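PDB 4QNY: mitogen activated protein kinase, putative from Leishmania donovani, which probably transfers phosphate from ATP to serine and threonine residues of target proteins as a mitogen-activated protein kinase of the parasite. Local coordinates for residues 180-185 against 194-199. Residues are numbered along the deposited sequence; the frame is centred on the assembly and turned at random.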
loop_
_atom_site.group_PDB
_atom_site.type_symbol
_atom_site.label_atom_id
_atom_site.label_comp_id
_atom_site.label_asym_id
_atom_site.label_seq_id
_atom_site.Cartn_x
_atom_site.Cartn_y
_atom_site.Cartn_z
ATOM N N GLU A 180 -9.213 15.058 -0.241
ATOM C CA GLU A 180 -9.910 14.641 -1.459
ATOM C C GLU A 180 -11.181 13.835 -1.267
ATOM O O GLU A 180 -11.494 13.341 -0.181
ATOM C CB GLU A 180 -8.996 13.822 -2.356
ATOM C CG GLU A 180 -7.943 14.624 -3.005
ATOM C CD GLU A 180 -7.277 13.854 -4.119
ATOM O OE1 GLU A 180 -7.396 12.613 -4.105
ATOM O OE2 GLU A 180 -6.577 14.484 -4.944
ATOM N N TYR A 181 -11.892 13.689 -2.377
ATOM C CA TYR A 181 -13.151 12.971 -2.403
ATOM C C TYR A 181 -12.942 11.522 -2.824
ATOM O O TYR A 181 -12.737 11.225 -4.002
ATOM C CB TYR A 181 -14.133 13.665 -3.345
ATOM N N MET A 182 -13.006 10.627 -1.846
ATOM C CA MET A 182 -12.778 9.206 -2.071
ATOM C C MET A 182 -13.839 8.589 -2.982
ATOM O O MET A 182 -15.017 8.939 -2.905
ATOM C CB MET A 182 -12.740 8.469 -0.732
ATOM C CG MET A 182 -12.225 7.050 -0.818
ATOM S SD MET A 182 -11.973 6.316 0.808
ATOM C CE MET A 182 -13.667 6.063 1.330
ATOM N N THR A 183 -13.414 7.668 -3.842
ATOM C CA THR A 183 -14.317 7.042 -4.802
ATOM C C THR A 183 -14.924 5.749 -4.260
ATOM O O THR A 183 -14.308 5.050 -3.454
ATOM C CB THR A 183 -13.599 6.742 -6.136
ATOM O OG1 THR A 183 -14.501 6.077 -7.030
ATOM C CG2 THR A 183 -12.377 5.863 -5.909
ATOM N N ASP A 184 -16.138 5.441 -4.707
ATOM C CA ASP A 184 -16.826 4.218 -4.304
ATOM C C ASP A 184 -16.659 3.122 -5.347
ATOM O O ASP A 184 -17.014 1.967 -5.112
ATOM C CB ASP A 184 -18.313 4.488 -4.071
ATOM C CG ASP A 184 -18.563 5.355 -2.859
ATOM O OD1 ASP A 184 -18.546 4.817 -1.733
ATOM O OD2 ASP A 184 -18.780 6.573 -3.031
ATOM N N TYR A 185 -16.126 3.493 -6.504
ATOM C CA TYR A 185 -15.908 2.539 -7.581
ATOM C C TYR A 185 -14.543 1.885 -7.418
ATOM O O TYR A 185 -13.597 2.191 -8.142
ATOM C CB TYR A 185 -16.031 3.230 -8.940
ATOM C CG TYR A 185 -17.395 3.843 -9.168
ATOM C CD1 TYR A 185 -18.389 3.143 -9.838
ATOM C CD2 TYR A 185 -17.694 5.117 -8.698
ATOM C CE1 TYR A 185 -19.639 3.696 -10.042
ATOM C CE2 TYR A 185 -18.942 5.677 -8.896
ATOM C CZ TYR A 185 -19.909 4.964 -9.568
ATOM O OH TYR A 185 -21.152 5.519 -9.768
ATOM N N PRO A 194 -11.778 4.112 9.047
ATOM C CA PRO A 194 -13.141 4.608 9.276
ATOM C C PRO A 194 -13.323 6.087 8.936
ATOM O O PRO A 194 -14.414 6.476 8.522
ATOM C CB PRO A 194 -13.357 4.369 10.778
ATOM C CG PRO A 194 -11.988 4.186 11.350
ATOM C CD PRO A 194 -11.204 3.522 10.267
ATOM N N GLU A 195 -12.281 6.895 9.103
ATOM C CA GLU A 195 -12.380 8.312 8.774
ATOM C C GLU A 195 -12.563 8.509 7.270
ATOM O O GLU A 195 -13.234 9.447 6.837
ATOM C CB GLU A 195 -11.150 9.081 9.267
ATOM C CG GLU A 195 -9.812 8.518 8.817
ATOM C CD GLU A 195 -9.215 7.555 9.825
ATOM O OE1 GLU A 195 -7.983 7.590 10.022
ATOM O OE2 GLU A 195 -9.975 6.760 10.417
ATOM N N LEU A 196 -11.970 7.622 6.476
ATOM C CA LEU A 196 -12.171 7.641 5.032
ATOM C C LEU A 196 -13.585 7.187 4.700
ATOM O O LEU A 196 -14.297 7.837 3.936
ATOM C CB LEU A 196 -11.152 6.744 4.325
ATOM C CG LEU A 196 -9.684 7.170 4.372
ATOM C CD1 LEU A 196 -8.815 6.175 3.616
ATOM C CD2 LEU A 196 -9.521 8.567 3.803
ATOM N N VAL A 197 -13.977 6.064 5.294
ATOM C CA VAL A 197 -15.293 5.471 5.081
ATOM C C VAL A 197 -16.417 6.441 5.434
ATOM O O VAL A 197 -17.455 6.478 4.769
ATOM C CB VAL A 197 -15.450 4.178 5.911
ATOM C CG1 VAL A 197 -16.830 3.571 5.717
ATOM C CG2 VAL A 197 -14.366 3.176 5.539
ATOM N N MET A 198 -16.200 7.239 6.473
ATOM C CA MET A 198 -17.219 8.176 6.934
ATOM C C MET A 198 -17.073 9.551 6.287
ATOM O O MET A 198 -17.627 10.536 6.771
ATOM C CB MET A 198 -17.174 8.293 8.455
ATOM C CG MET A 198 -17.626 7.033 9.166
ATOM S SD MET A 198 -17.680 7.209 10.954
ATOM C CE MET A 198 -18.976 8.430 11.151
ATOM N N GLU A 199 -16.318 9.599 5.191
ATOM C CA GLU A 199 -16.245 10.773 4.320
ATOM C C GLU A 199 -15.638 12.010 4.977
ATOM O O GLU A 199 -16.058 13.133 4.696
ATOM C CB GLU A 199 -17.637 11.122 3.788
ATOM C CG GLU A 199 -18.364 9.967 3.127
ATOM C CD GLU A 199 -19.827 10.271 2.884
ATOM O OE1 GLU A 199 -20.354 11.204 3.526
ATOM O OE2 GLU A 199 -20.450 9.579 2.052
#
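M182 and L196 bring the activation loop (180-185) against the short helix 194-197, their CA atoms 7.3 Å apart, and no hydrogen bond joins residues 180-185 to 194-199. M182 makes every contact from the loop side, against L196 and, at the edge, V197; its CB points toward the helix. With CG anti to the backbone N (chi1 -168°) and chi2 likewise extended, the side chain reaches straight out before bending at chi3 (72°), which sets the terminal methyl against the helix backbone. M182 SD lies 3.6 Å from L196 CB, at the base of the leucine, and the two side chains cross at about a right angle. Beyond the sulfur, M182 CE comes within 3.2 Å of L196 O and 4.0 Å of V197 N. That carbonyl already accepts from E199 N (3.0 Å) in the Schellman motif that ends the helix, E199 being its positive-phi C-prime residue.

Farther along, T183 OG1 accepts from Y185 N (3.1 Å) in an ST turn. T183, D184 and Y185 form the T-D-Y version of the T-X-Y activation motif of MAP kinases, here without phosphate. R231 binds both M182 O and the D184 carboxylate, tying the loop to helix 231-242. On the other side of the contact, P194 and E195 belong to the A-P-E sequence of protein kinases; E195 forms the family's salt bridge with R299, while L196 packs on I207 of helix 206-219.

The chemistry is thus apolar packing beside a polar backbone: a flexible thioether fits against L196 CB, and its sulfur-bound methyl, probably slightly polarised, lies close to a carbonyl oxygen. With no hydrogen bond across the interface, the contact itself sets few directional demands; polar ties of this loop, such as those from R231, come from outside helix 194-197.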